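Local coordinates for protein ornithine decarboxylase (Entamoeba histolytica, PDB 4AIB) that probably catalyses the pyridoxal-phosphate-dependent decarboxylation of L-ornithine to putrescine, the entry step of polyamine synthesis, working as a homodimer, at residues His63-Leu68 / Leu87-Asn92; Arg51-Val56 / Arg253-Pro258; Glu22-Gly27 / Val270-Gly275; His274-Arg279 / Met348-Asp353; Gln100-Tyr105 / Ile120-Asp125. One frame throughout, in Å; residues are numbered along the deposited sequence.

The chain divides into a parallel alpha/beta barrel, holding contacts 1, 2 and 5, and a mixed beta sheet. Contact 2 pairs the barrel's first and last strands, contact 1 joins two of its helices about 15 Å away between centres, and contact 5, its centre about 19 Å from that of contact 2, lies where the chain leaves strands 96-98 and 118-121. Contacts 3 and 4 share strand 267-281 of the mixed sheet, their centres about 11 Å apart and about 44 and 50 Å from that of contact 5. Along the chain, contact 3 opens first; contacts 1 and 5 fall in series between the strands of contact 2, and contact 4 starts where contact 3 ends. Contacts 3, 4 and 5 touch the second subunit, consistent with active sites built from both chains.

Contact 1 (His63-Leu68 / Leu87-Asn92); sequences HLVKLL and LDLGFN
K66 reaches from helix 62-70 to the end of helix 80-88, where its NZ donates a hydrogen bond of 2.8 Å to L89 O. The ammonium group stands to one side of the carbonyl, with a C=O...N angle of 138° and a tilt of 18° from the carbonyl plane. G90, next in line, has positive phi and forms a Schellman motif, so the lysine binds a carbonyl at the C-terminal end of a helix, where a positive charge is probably favoured.

Apolar packing runs alongside this bond. K66 leaves its helix with CG anti to the backbone N (chi1 -174°) and then bends at chi2, which brings CD to 3.8 Å from L89 CD2. The other branch of the leucine, CD1, meets V65 CG1 at 3.8 Å, the two side chains crossing at about a right angle.

The aromatic contribution comes edge-on. F91 points its rim at the helix backbone, CZ lying 3.4 Å from K66 O, with K66 CA in the ring plane. L89 O sits over one face of the ring, near the rim.

Beyond the contact, F91 meets F75 of strand 74-77 and V86 of helix 80-88, while L64, L67 and L68 pack on V36 of helix 33-46.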
# COMPACT_ATOMS: atom_id res chain seq x y z
N HIS A 63 -5.21 15.03 -14.56
CA HIS A 63 -6.08 16.21 -14.59
C HIS A 63 -5.76 17.21 -13.51
O HIS A 63 -5.74 18.41 -13.76
CB HIS A 63 -7.55 15.82 -14.54
CG HIS A 63 -8.00 14.98 -15.71
ND1 HIS A 63 -8.59 13.78 -15.55
CD2 HIS A 63 -7.92 15.19 -17.09
CE1 HIS A 63 -8.87 13.26 -16.76
NE2 HIS A 63 -8.46 14.12 -17.70
N LEU A 64 -5.52 16.71 -12.30
CA LEU A 64 -5.18 17.55 -11.15
C LEU A 64 -3.81 18.20 -11.30
O LEU A 64 -3.64 19.38 -11.01
CB LEU A 64 -5.26 16.74 -9.84
CG LEU A 64 -4.82 17.38 -8.52
CD1 LEU A 64 -5.71 18.56 -8.14
CD2 LEU A 64 -4.80 16.35 -7.41
N VAL A 65 -2.83 17.40 -11.75
CA VAL A 65 -1.47 17.88 -11.99
C VAL A 65 -1.45 18.95 -13.09
O VAL A 65 -0.73 19.94 -12.98
CB VAL A 65 -0.51 16.71 -12.34
CG1 VAL A 65 0.91 17.20 -12.55
CG2 VAL A 65 -0.53 15.65 -11.24
N LYS A 66 -2.27 18.74 -14.12
CA LYS A 66 -2.43 19.70 -15.22
C LYS A 66 -3.07 21.00 -14.74
O LYS A 66 -2.59 22.09 -15.05
CB LYS A 66 -3.26 19.08 -16.35
CG LYS A 66 -3.38 19.92 -17.61
CD LYS A 66 -2.21 19.70 -18.55
CE LYS A 66 -2.48 20.31 -19.92
NZ LYS A 66 -1.39 20.01 -20.89
N LEU A 67 -4.16 20.87 -13.98
CA LEU A 67 -4.93 22.02 -13.51
C LEU A 67 -4.13 22.91 -12.55
O LEU A 67 -4.18 24.14 -12.65
CB LEU A 67 -6.24 21.56 -12.85
CG LEU A 67 -7.23 22.60 -12.32
CD1 LEU A 67 -7.86 23.42 -13.44
CD2 LEU A 67 -8.30 21.90 -11.51
N LEU A 68 -3.39 22.28 -11.64
CA LEU A 68 -2.56 23.00 -10.67
C LEU A 68 -1.44 23.78 -11.35
O LEU A 68 -1.19 24.94 -11.00
CB LEU A 68 -1.98 22.04 -9.63
CG LEU A 68 -2.92 21.52 -8.53
CD1 LEU A 68 -2.35 20.25 -7.92
CD2 LEU A 68 -3.15 22.57 -7.45
N LEU A 87 6.56 16.73 -17.36
CA LEU A 87 7.15 17.15 -18.64
C LEU A 87 6.28 16.77 -19.84
O LEU A 87 6.26 17.50 -20.84
CB LEU A 87 8.56 16.56 -18.80
CG LEU A 87 9.67 17.13 -17.92
CD1 LEU A 87 10.88 16.21 -17.93
CD2 LEU A 87 10.07 18.53 -18.36
N ASP A 88 5.58 15.64 -19.75
CA ASP A 88 4.68 15.19 -20.80
C ASP A 88 3.44 16.07 -20.92
O ASP A 88 2.83 16.15 -21.99
CB ASP A 88 4.27 13.73 -20.59
CG ASP A 88 5.39 12.75 -20.91
OD1 ASP A 88 6.39 13.16 -21.55
OD2 ASP A 88 5.26 11.57 -20.52
N LEU A 89 3.07 16.74 -19.83
CA LEU A 89 1.92 17.65 -19.82
C LEU A 89 2.27 19.02 -20.40
O LEU A 89 1.40 19.89 -20.53
CB LEU A 89 1.34 17.78 -18.41
CG LEU A 89 0.63 16.56 -17.80
CD1 LEU A 89 0.40 16.77 -16.31
CD2 LEU A 89 -0.67 16.23 -18.51
N GLY A 90 3.54 19.22 -20.75
CA GLY A 90 3.98 20.44 -21.43
C GLY A 90 4.61 21.49 -20.53
O GLY A 90 4.98 22.56 -21.00
N PHE A 91 4.72 21.17 -19.24
CA PHE A 91 5.30 22.10 -18.27
C PHE A 91 6.82 22.13 -18.36
O PHE A 91 7.46 21.10 -18.58
CB PHE A 91 4.84 21.75 -16.85
CG PHE A 91 3.35 21.81 -16.65
CD1 PHE A 91 2.68 23.03 -16.69
CD2 PHE A 91 2.62 20.65 -16.43
CE1 PHE A 91 1.30 23.09 -16.51
CE2 PHE A 91 1.24 20.70 -16.24
CZ PHE A 91 0.58 21.92 -16.28
N ASN A 92 7.38 23.32 -18.18
CA ASN A 92 8.82 23.55 -18.29
C ASN A 92 9.60 22.94 -17.12
O ASN A 92 9.19 23.08 -15.97
CB ASN A 92 9.11 25.05 -18.40
CG ASN A 92 10.45 25.35 -19.03
OD1 ASN A 92 10.68 25.05 -20.21
ND2 ASN A 92 11.35 25.95 -18.26

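Contact 2 (Arg51-Val56 / Arg253-Pro258); sequences RPCFAV and RFIAEP
R51 to A55 and R253 to A256 run side by side as parallel strands, their axes 4.6 Å apart at closest and inclined by 35°. These are the first and last strands of the alpha/beta barrel that binds pyridoxal phosphate in this family, so their pairing brings together segments nearly 200 residues apart, closing the barrel. Three backbone bonds carry it. R51 uses both of its polar backbone atoms, its N donating to F254 O at 2.9 Å and its O accepting from A256 N at 3.1 Å. A256 O then accepts from C53 N at 2.8 Å. The backbone of P52 bonds instead with G74, of the neighbouring strand 74-77.

On the face carrying P52 and A256, P52 CB touches P258 CG at 3.9 Å, and W43 of helix 33-46 covers all three residues. Near I255, C53 keeps SG anti to its carbonyl carbon (chi1 -60°), and the sulfur lies 3.9 Å from I255 CG2. The arginine's tip leads away to a salt bridge with D95. E257 turns its carboxylate away from the pair, close to D221 and D76. K57, the predicted cofactor lysine, follows just after strand 51-55.

Past the last bridge the two chains stay close: E257 CA points its hydrogen at C53 O, 3.3 Å away with an angle of 161° at the hydrogen.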
# COMPACT_ATOMS: atom_id res chain seq x y z
N ARG A 51 5.71 30.59 -3.41
CA ARG A 51 5.08 29.89 -4.53
C ARG A 51 4.93 28.40 -4.21
O ARG A 51 5.90 27.74 -3.84
CB ARG A 51 5.90 30.08 -5.81
CG ARG A 51 5.26 29.46 -7.05
CD ARG A 51 6.24 29.36 -8.20
NE ARG A 51 5.70 28.55 -9.29
CZ ARG A 51 6.29 28.35 -10.46
NH1 ARG A 51 7.47 28.90 -10.72
NH2 ARG A 51 5.71 27.58 -11.37
N PRO A 52 3.70 27.86 -4.36
CA PRO A 52 3.45 26.45 -4.06
C PRO A 52 3.92 25.51 -5.17
O PRO A 52 3.57 25.70 -6.34
CB PRO A 52 1.93 26.39 -3.89
CG PRO A 52 1.41 27.50 -4.74
CD PRO A 52 2.47 28.57 -4.78
N CYS A 53 4.70 24.51 -4.80
CA CYS A 53 5.10 23.45 -5.72
C CYS A 53 4.45 22.15 -5.27
O CYS A 53 4.84 21.56 -4.26
CB CYS A 53 6.63 23.32 -5.78
SG CYS A 53 7.48 24.81 -6.33
N PHE A 54 3.45 21.71 -6.03
CA PHE A 54 2.65 20.54 -5.67
C PHE A 54 3.45 19.25 -5.66
O PHE A 54 4.14 18.92 -6.63
CB PHE A 54 1.44 20.41 -6.60
CG PHE A 54 0.61 19.18 -6.34
CD1 PHE A 54 -0.19 19.07 -5.21
CD2 PHE A 54 0.62 18.12 -7.25
CE1 PHE A 54 -0.95 17.94 -4.98
CE2 PHE A 54 -0.14 16.98 -7.02
CZ PHE A 54 -0.93 16.89 -5.89
N ALA A 55 3.34 18.52 -4.55
CA ALA A 55 3.93 17.19 -4.43
C ALA A 55 3.13 16.20 -5.26
O ALA A 55 2.05 15.76 -4.85
CB ALA A 55 3.99 16.76 -2.97
N VAL A 56 3.67 15.86 -6.43
CA VAL A 56 3.02 14.94 -7.38
C VAL A 56 2.80 13.57 -6.74
O VAL A 56 1.86 12.85 -7.10
CB VAL A 56 3.85 14.81 -8.68
CG1 VAL A 56 3.08 14.03 -9.74
CG2 VAL A 56 4.23 16.18 -9.23
N ARG A 253 14.29 33.53 -3.14
CA ARG A 253 12.90 33.22 -3.44
C ARG A 253 12.42 32.04 -2.59
O ARG A 253 13.22 31.20 -2.16
CB ARG A 253 12.72 32.90 -4.94
CG ARG A 253 13.10 34.04 -5.88
CD ARG A 253 12.15 35.22 -5.77
NE ARG A 253 12.65 36.40 -6.49
CZ ARG A 253 13.39 37.36 -5.94
NH1 ARG A 253 13.73 37.31 -4.66
NH2 ARG A 253 13.79 38.38 -6.68
N PHE A 254 11.11 31.98 -2.35
CA PHE A 254 10.55 30.99 -1.43
C PHE A 254 9.53 30.07 -2.10
O PHE A 254 8.58 30.53 -2.74
CB PHE A 254 9.92 31.68 -0.22
CG PHE A 254 10.88 32.55 0.55
CD1 PHE A 254 11.71 32.00 1.52
CD2 PHE A 254 10.96 33.91 0.30
CE1 PHE A 254 12.61 32.79 2.22
CE2 PHE A 254 11.85 34.72 1.00
CZ PHE A 254 12.67 34.15 1.96
N ILE A 255 9.75 28.77 -1.95
CA ILE A 255 8.82 27.76 -2.45
C ILE A 255 8.37 26.82 -1.33
O ILE A 255 9.03 26.72 -0.29
CB ILE A 255 9.39 26.95 -3.64
CG1 ILE A 255 10.74 26.31 -3.28
CG2 ILE A 255 9.49 27.83 -4.89
CD1 ILE A 255 11.18 25.22 -4.24
N ALA A 256 7.23 26.16 -1.55
CA ALA A 256 6.70 25.18 -0.60
C ALA A 256 6.36 23.89 -1.33
O ALA A 256 6.32 23.86 -2.56
CB ALA A 256 5.47 25.74 0.10
N GLU A 257 6.12 22.82 -0.56
CA GLU A 257 5.77 21.52 -1.13
C GLU A 257 4.41 21.00 -0.62
O GLU A 257 4.35 19.92 -0.03
CB GLU A 257 6.87 20.49 -0.85
CG GLU A 257 8.22 20.79 -1.50
CD GLU A 257 9.32 19.85 -1.02
OE1 GLU A 257 9.07 19.02 -0.12
OE2 GLU A 257 10.45 19.93 -1.56
N PRO A 258 3.32 21.75 -0.86
CA PRO A 258 2.04 21.30 -0.31
C PRO A 258 1.39 20.22 -1.17
O PRO A 258 1.15 20.42 -2.36
CB PRO A 258 1.19 22.58 -0.30
CG PRO A 258 1.82 23.49 -1.31
CD PRO A 258 3.15 22.94 -1.72

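Contact 3 (Glu22-Gly27 / Val270-Gly275); sequences ENQPLG and VSSLHG
S272 holds the loop 22-27 with two bonds, and this is the firm part of the contact. Its OG donates to P25 O at 2.6 Å, in the carbonyl plane and on a lone pair. With OG set between the backbone N and the carbonyl carbon (chi1 61°), the hydroxyl faces the loop. S272 N donates to L26 O at 3.1 Å. Beside it G27 and S271 form an antiparallel non-hydrogen-bonded pair, their CA atoms 4.1 Å apart.

The other side is looser. Q24 lies over S272, with NE2 3.6 Å from S272 CB, and the same NE2 donates to L273 O at 3.3 Å, a bent bond well above the carbonyl plane. A water takes the N-H of L273 at 2.8 Å and lies close to Q24 OE1, so a water runs beside the direct bond. L26 only grazes H274, CD2 to NE2 being 4.2 Å and the two side chains slanting past each other.

In the fold, the loop leads from helix 6-16 into strand 27-31, which pairs with strand 267-281. W354 of strand 354-360 packs on both Q24 and S272, and P104 of the second subunit touches L26 and H274.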
# COMPACT_ATOMS: atom_id res chain seq x y z
N GLU A 22 -27.23 -5.03 -9.99
CA GLU A 22 -26.55 -6.00 -10.86
C GLU A 22 -25.33 -5.43 -11.58
O GLU A 22 -24.36 -6.16 -11.80
CB GLU A 22 -27.52 -6.58 -11.89
CG GLU A 22 -28.67 -7.41 -11.32
CD GLU A 22 -29.90 -6.57 -11.01
OE1 GLU A 22 -29.85 -5.77 -10.05
OE2 GLU A 22 -30.92 -6.74 -11.71
N ASN A 23 -25.38 -4.15 -11.93
CA ASN A 23 -24.34 -3.53 -12.76
C ASN A 23 -23.48 -2.47 -12.07
O ASN A 23 -22.52 -1.97 -12.67
CB ASN A 23 -24.95 -2.97 -14.05
CG ASN A 23 -26.08 -1.97 -13.79
OD1 ASN A 23 -25.98 -1.11 -12.92
ND2 ASN A 23 -27.15 -2.09 -14.56
N GLN A 24 -23.82 -2.14 -10.83
CA GLN A 24 -23.13 -1.07 -10.08
C GLN A 24 -21.65 -1.38 -9.80
O GLN A 24 -21.32 -2.47 -9.33
CB GLN A 24 -23.87 -0.74 -8.78
CG GLN A 24 -23.99 -1.89 -7.78
CD GLN A 24 -24.32 -1.42 -6.37
OE1 GLN A 24 -25.13 -0.51 -6.18
NE2 GLN A 24 -23.68 -2.04 -5.39
N PRO A 25 -20.76 -0.41 -10.08
CA PRO A 25 -19.34 -0.59 -9.82
C PRO A 25 -19.00 -0.39 -8.34
O PRO A 25 -19.87 -0.01 -7.56
CB PRO A 25 -18.69 0.50 -10.67
CG PRO A 25 -19.70 1.59 -10.72
CD PRO A 25 -21.05 0.92 -10.65
N LEU A 26 -17.74 -0.64 -7.98
CA LEU A 26 -17.27 -0.48 -6.60
C LEU A 26 -17.40 0.97 -6.13
O LEU A 26 -17.64 1.23 -4.95
CB LEU A 26 -15.82 -0.95 -6.47
CG LEU A 26 -15.49 -2.42 -6.80
CD1 LEU A 26 -13.98 -2.62 -6.87
CD2 LEU A 26 -16.12 -3.39 -5.81
N GLY A 27 -17.25 1.91 -7.07
CA GLY A 27 -17.39 3.33 -6.78
C GLY A 27 -16.93 4.21 -7.93
O GLY A 27 -16.46 3.71 -8.95
N VAL A 270 -17.42 8.34 -4.19
CA VAL A 270 -18.81 7.89 -4.04
C VAL A 270 -18.86 6.37 -4.18
O VAL A 270 -18.94 5.83 -5.29
CB VAL A 270 -19.76 8.54 -5.08
CG1 VAL A 270 -21.21 8.25 -4.73
CG2 VAL A 270 -19.53 10.04 -5.15
N SER A 271 -18.83 5.68 -3.04
CA SER A 271 -18.73 4.22 -3.04
C SER A 271 -20.07 3.52 -2.87
O SER A 271 -21.02 4.08 -2.31
CB SER A 271 -17.74 3.78 -1.96
OG SER A 271 -16.47 4.37 -2.17
N SER A 272 -20.15 2.29 -3.37
CA SER A 272 -21.36 1.48 -3.29
C SER A 272 -21.23 0.40 -2.22
O SER A 272 -20.12 0.10 -1.77
CB SER A 272 -21.65 0.83 -4.65
OG SER A 272 -20.58 -0.02 -5.03
N LEU A 273 -22.36 -0.18 -1.83
CA LEU A 273 -22.38 -1.23 -0.81
C LEU A 273 -22.66 -2.60 -1.40
O LEU A 273 -23.58 -2.77 -2.20
CB LEU A 273 -23.41 -0.91 0.28
CG LEU A 273 -23.19 0.34 1.14
CD1 LEU A 273 -24.44 0.65 1.94
CD2 LEU A 273 -21.99 0.16 2.07
N HIS A 274 -21.85 -3.58 -1.00
CA HIS A 274 -22.03 -4.97 -1.43
C HIS A 274 -21.86 -5.94 -0.29
O HIS A 274 -21.22 -6.98 -0.44
CB HIS A 274 -21.11 -5.30 -2.61
CG HIS A 274 -19.64 -5.10 -2.31
ND1 HIS A 274 -18.85 -6.09 -1.84
CD2 HIS A 274 -18.82 -3.98 -2.44
CE1 HIS A 274 -17.60 -5.63 -1.68
NE2 HIS A 274 -17.58 -4.34 -2.04
N GLY A 275 -22.44 -5.60 0.86
CA GLY A 275 -22.38 -6.45 2.04
C GLY A 275 -22.95 -5.82 3.30
O GLY A 275 -22.73 -4.63 3.56
O HOH W 1 -24.79 -0.18 -3.19

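Contact 4 (His274-Arg279 / Met348-Asp353); sequences HGKRVR and MEPGKD
K276 and P350 pack against each other where the long strand 267-281 of the mixed beta sheet passes the loop joining strands 341-346 and 354-360. The lysine can be followed outward from the backbone. Its CB rests on P350 CG at 3.7 Å, and the two side chains cross at about a right angle. CG runs anti to the backbone N and the chain continues extended as far as CD, which lies 4.1 Å from P350 CD and also meets M348 O. A turn at chi3 (85°) then swings the end of the chain past that carbonyl. CE stays 3.8 Å from M348 O, and NZ donates to the same oxygen at 3.3 Å, a long bond with a C=O...N angle of 152°. The proline therefore supports the aliphatic part while one backbone carbonyl receives the charged end. On the sheet side, I287 and Y289 of strand 284-291 touch K276 as well.

P350 also covers the strand backbone, its CB standing 3.9 Å from G275 N. D125 and Y105 of the second subunit come close here, the former packing on K276 and the latter making a weak hydrogen bond to P350 O, so the contact borders the dimer interface.

The loop is braced internally. G351 turns with positive phi, and E349 O accepts from both K352 N and D353 N. D353 OD1 bonds to T315 OG1, while its OD2 receives E349 N on the anti lone pair, 2.7 Å away and nearly straight at 171°.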
# COMPACT_ATOMS: atom_id res chain seq x y z
N HIS A 274 -21.85 -3.58 -1.00
CA HIS A 274 -22.03 -4.97 -1.43
C HIS A 274 -21.86 -5.94 -0.29
O HIS A 274 -21.22 -6.98 -0.44
CB HIS A 274 -21.11 -5.30 -2.61
CG HIS A 274 -19.64 -5.10 -2.31
ND1 HIS A 274 -18.85 -6.09 -1.84
CD2 HIS A 274 -18.82 -3.98 -2.44
CE1 HIS A 274 -17.60 -5.63 -1.68
NE2 HIS A 274 -17.58 -4.34 -2.04
N GLY A 275 -22.44 -5.60 0.86
CA GLY A 275 -22.38 -6.45 2.04
C GLY A 275 -22.95 -5.82 3.30
O GLY A 275 -22.73 -4.63 3.56
N LYS A 276 -23.67 -6.62 4.08
CA LYS A 276 -24.28 -6.16 5.32
C LYS A 276 -24.35 -7.25 6.38
O LYS A 276 -24.60 -8.42 6.07
CB LYS A 276 -25.69 -5.60 5.05
CG LYS A 276 -26.25 -4.75 6.18
CD LYS A 276 -27.57 -4.09 5.80
CE LYS A 276 -28.76 -5.00 6.02
NZ LYS A 276 -30.05 -4.29 5.75
N ARG A 277 -24.10 -6.87 7.64
CA ARG A 277 -24.22 -7.77 8.77
C ARG A 277 -24.78 -7.04 10.00
O ARG A 277 -24.15 -6.12 10.53
CB ARG A 277 -22.88 -8.43 9.09
CG ARG A 277 -22.92 -9.41 10.26
CD ARG A 277 -21.72 -10.35 10.27
NE ARG A 277 -20.46 -9.67 10.55
CZ ARG A 277 -19.29 -10.29 10.71
NH1 ARG A 277 -19.21 -11.61 10.62
NH2 ARG A 277 -18.20 -9.58 10.97
N VAL A 278 -25.96 -7.46 10.43
CA VAL A 278 -26.59 -6.90 11.63
C VAL A 278 -26.15 -7.71 12.85
O VAL A 278 -26.32 -8.93 12.90
CB VAL A 278 -28.14 -6.89 11.52
CG1 VAL A 278 -28.77 -6.34 12.79
CG2 VAL A 278 -28.58 -6.06 10.32
N ARG A 279 -25.58 -7.02 13.83
CA ARG A 279 -25.05 -7.66 15.03
C ARG A 279 -25.44 -6.90 16.29
O ARG A 279 -24.92 -5.82 16.57
CB ARG A 279 -23.53 -7.80 14.92
CG ARG A 279 -22.85 -8.48 16.09
CD ARG A 279 -21.42 -8.89 15.74
NE ARG A 279 -21.39 -10.07 14.88
CZ ARG A 279 -20.32 -10.53 14.24
NH1 ARG A 279 -19.16 -9.89 14.34
NH2 ARG A 279 -20.41 -11.62 13.49
N MET A 348 -28.95 0.86 5.99
CA MET A 348 -28.80 0.92 4.54
C MET A 348 -29.05 -0.43 3.87
O MET A 348 -28.90 -1.48 4.50
CB MET A 348 -27.41 1.45 4.17
CG MET A 348 -27.20 2.91 4.51
SD MET A 348 -25.54 3.51 4.13
CE MET A 348 -24.58 2.78 5.45
N GLU A 349 -29.43 -0.39 2.60
CA GLU A 349 -29.67 -1.59 1.81
C GLU A 349 -28.63 -1.70 0.70
O GLU A 349 -28.54 -0.81 -0.16
CB GLU A 349 -31.09 -1.55 1.22
CG GLU A 349 -31.52 -2.82 0.50
CD GLU A 349 -32.94 -2.74 -0.04
OE1 GLU A 349 -33.87 -2.50 0.75
OE2 GLU A 349 -33.11 -2.92 -1.27
N PRO A 350 -27.81 -2.77 0.72
CA PRO A 350 -26.77 -2.98 -0.29
C PRO A 350 -27.35 -3.14 -1.69
O PRO A 350 -28.27 -3.94 -1.89
CB PRO A 350 -26.09 -4.28 0.17
CG PRO A 350 -26.43 -4.41 1.61
CD PRO A 350 -27.81 -3.84 1.74
N GLY A 351 -26.81 -2.38 -2.64
CA GLY A 351 -27.31 -2.37 -4.01
C GLY A 351 -28.23 -1.19 -4.27
O GLY A 351 -28.52 -0.86 -5.42
N LYS A 352 -28.69 -0.55 -3.20
CA LYS A 352 -29.59 0.59 -3.29
C LYS A 352 -28.96 1.85 -2.71
O LYS A 352 -29.06 2.93 -3.31
CB LYS A 352 -30.93 0.28 -2.60
CG LYS A 352 -32.07 1.23 -2.93
CD LYS A 352 -32.21 2.35 -1.90
CE LYS A 352 -33.36 3.29 -2.24
NZ LYS A 352 -33.50 4.38 -1.24
N ASP A 353 -28.30 1.71 -1.57
CA ASP A 353 -27.70 2.85 -0.86
C ASP A 353 -26.23 3.07 -1.19
O ASP A 353 -25.49 2.11 -1.45
CB ASP A 353 -27.89 2.70 0.66
CG ASP A 353 -29.33 2.95 1.09
OD1 ASP A 353 -29.79 4.11 0.99
OD2 ASP A 353 -29.99 2.00 1.54

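Contact 5 (Gln100-Tyr105 / Ile120-Asp125); sequences QTFKPY and IVDSID
F102 and T101 meet D122 and S123 at the ends of a beta-alpha-beta crossover in the barrel, the loop after strand 96-98 lying against the turn that leaves strand 118-121. The side chains of F102 and D122 cross at about a right angle, the ring and carboxylate planes 52° apart. F102 CE1 lies 3.2 Å from S123 OG. T101 slants across D122 instead, with CB 3.2 Å and CG2 3.5 Å from D122 OD1. D122 has CG between its backbone N and carbonyl carbon (chi1 66°), which carries the carboxylate alongside the threonine. Its OD2 takes G159 N and a salt bridge from R277 of the second subunit, linking this turn to the dimer interface.

S123 caps helix 124-133 through its OG and E126 N. The same OG donates to a water, as does D122 N, and the water in turn donates a hydrogen bond to T101 O at 3.0 Å, joining the two segments.

K103 doubles back by bends at chi3 and chi4, and its NZ lies 2.9 Å from I120 O. T119 OG1 hydrogen-bonds this ammonium, and Q100 O receives it at 2.8 Å, almost head-on, the C=O...N angle being 175°.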
# COMPACT_ATOMS: atom_id res chain seq x y z
N GLN A 100 14.31 14.34 -4.05
CA GLN A 100 14.66 12.99 -3.61
C GLN A 100 16.05 13.02 -2.98
O GLN A 100 17.04 13.33 -3.65
CB GLN A 100 14.60 12.01 -4.79
CG GLN A 100 14.92 10.56 -4.43
CD GLN A 100 14.06 10.01 -3.30
OE1 GLN A 100 14.57 9.57 -2.27
NE2 GLN A 100 12.74 10.04 -3.49
N THR A 101 16.09 12.72 -1.69
CA THR A 101 17.33 12.75 -0.92
C THR A 101 18.35 11.73 -1.41
O THR A 101 19.55 12.02 -1.47
CB THR A 101 17.08 12.55 0.59
OG1 THR A 101 16.26 11.39 0.79
CG2 THR A 101 16.38 13.76 1.19
N PHE A 102 17.87 10.54 -1.77
CA PHE A 102 18.73 9.49 -2.31
C PHE A 102 18.21 9.00 -3.66
O PHE A 102 17.25 8.23 -3.73
CB PHE A 102 18.90 8.35 -1.31
CG PHE A 102 19.62 8.74 -0.05
CD1 PHE A 102 21.00 8.96 -0.05
CD2 PHE A 102 18.92 8.91 1.14
CE1 PHE A 102 21.66 9.32 1.10
CE2 PHE A 102 19.59 9.28 2.31
CZ PHE A 102 20.96 9.49 2.29
N LYS A 103 18.87 9.45 -4.72
CA LYS A 103 18.42 9.20 -6.09
C LYS A 103 19.15 8.01 -6.71
O LYS A 103 20.35 7.85 -6.52
CB LYS A 103 18.65 10.45 -6.95
CG LYS A 103 17.91 11.69 -6.47
CD LYS A 103 18.46 12.97 -7.09
CE LYS A 103 19.71 13.47 -6.38
NZ LYS A 103 19.43 13.96 -5.00
N PRO A 104 18.41 7.16 -7.45
CA PRO A 104 19.04 6.12 -8.26
C PRO A 104 19.88 6.74 -9.36
O PRO A 104 19.50 7.78 -9.91
CB PRO A 104 17.84 5.37 -8.86
CG PRO A 104 16.70 5.68 -7.96
CD PRO A 104 16.93 7.08 -7.51
N TYR A 105 21.02 6.13 -9.66
CA TYR A 105 21.97 6.68 -10.62
C TYR A 105 21.37 6.87 -12.01
O TYR A 105 21.52 7.93 -12.62
CB TYR A 105 23.23 5.81 -10.71
CG TYR A 105 23.97 5.65 -9.40
CD1 TYR A 105 24.89 6.60 -8.97
CD2 TYR A 105 23.76 4.53 -8.59
CE1 TYR A 105 25.57 6.45 -7.77
CE2 TYR A 105 24.44 4.37 -7.39
CZ TYR A 105 25.34 5.34 -6.99
OH TYR A 105 26.02 5.19 -5.80
N ILE A 120 17.62 17.92 -4.26
CA ILE A 120 17.89 18.04 -2.82
C ILE A 120 18.90 16.99 -2.34
O ILE A 120 18.97 15.88 -2.87
CB ILE A 120 16.58 17.97 -2.00
CG1 ILE A 120 15.62 19.09 -2.44
CG2 ILE A 120 16.86 18.08 -0.50
CD1 ILE A 120 14.21 18.96 -1.90
N VAL A 121 19.68 17.37 -1.32
CA VAL A 121 20.72 16.51 -0.74
C VAL A 121 20.72 16.60 0.79
O VAL A 121 20.52 17.68 1.35
CB VAL A 121 22.12 16.91 -1.28
CG1 VAL A 121 23.23 16.44 -0.37
CG2 VAL A 121 22.32 16.38 -2.69
N ASP A 122 20.94 15.46 1.45
CA ASP A 122 21.15 15.43 2.90
C ASP A 122 22.28 14.49 3.34
O ASP A 122 22.30 14.00 4.47
CB ASP A 122 19.84 15.15 3.65
CG ASP A 122 19.29 13.75 3.39
OD1 ASP A 122 19.64 13.12 2.37
OD2 ASP A 122 18.48 13.27 4.22
N SER A 123 23.23 14.25 2.43
CA SER A 123 24.38 13.38 2.71
C SER A 123 25.61 13.77 1.89
O SER A 123 25.48 14.37 0.83
CB SER A 123 24.02 11.91 2.43
OG SER A 123 23.84 11.70 1.04
N ILE A 124 26.79 13.41 2.40
CA ILE A 124 28.05 13.67 1.70
C ILE A 124 28.18 12.82 0.43
O ILE A 124 28.82 13.23 -0.54
CB ILE A 124 29.28 13.47 2.64
CG1 ILE A 124 30.57 13.95 1.98
CG2 ILE A 124 29.40 12.02 3.11
CD1 ILE A 124 31.72 14.19 2.93
N ASP A 125 27.56 11.64 0.44
CA ASP A 125 27.60 10.72 -0.70
C ASP A 125 26.82 11.24 -1.90
O ASP A 125 27.26 11.10 -3.04
CB ASP A 125 27.10 9.33 -0.30
CG ASP A 125 27.20 8.32 -1.43
OD1 ASP A 125 28.32 8.08 -1.92
OD2 ASP A 125 26.15 7.78 -1.83
O HOH W 2 21.59 13.08 0.39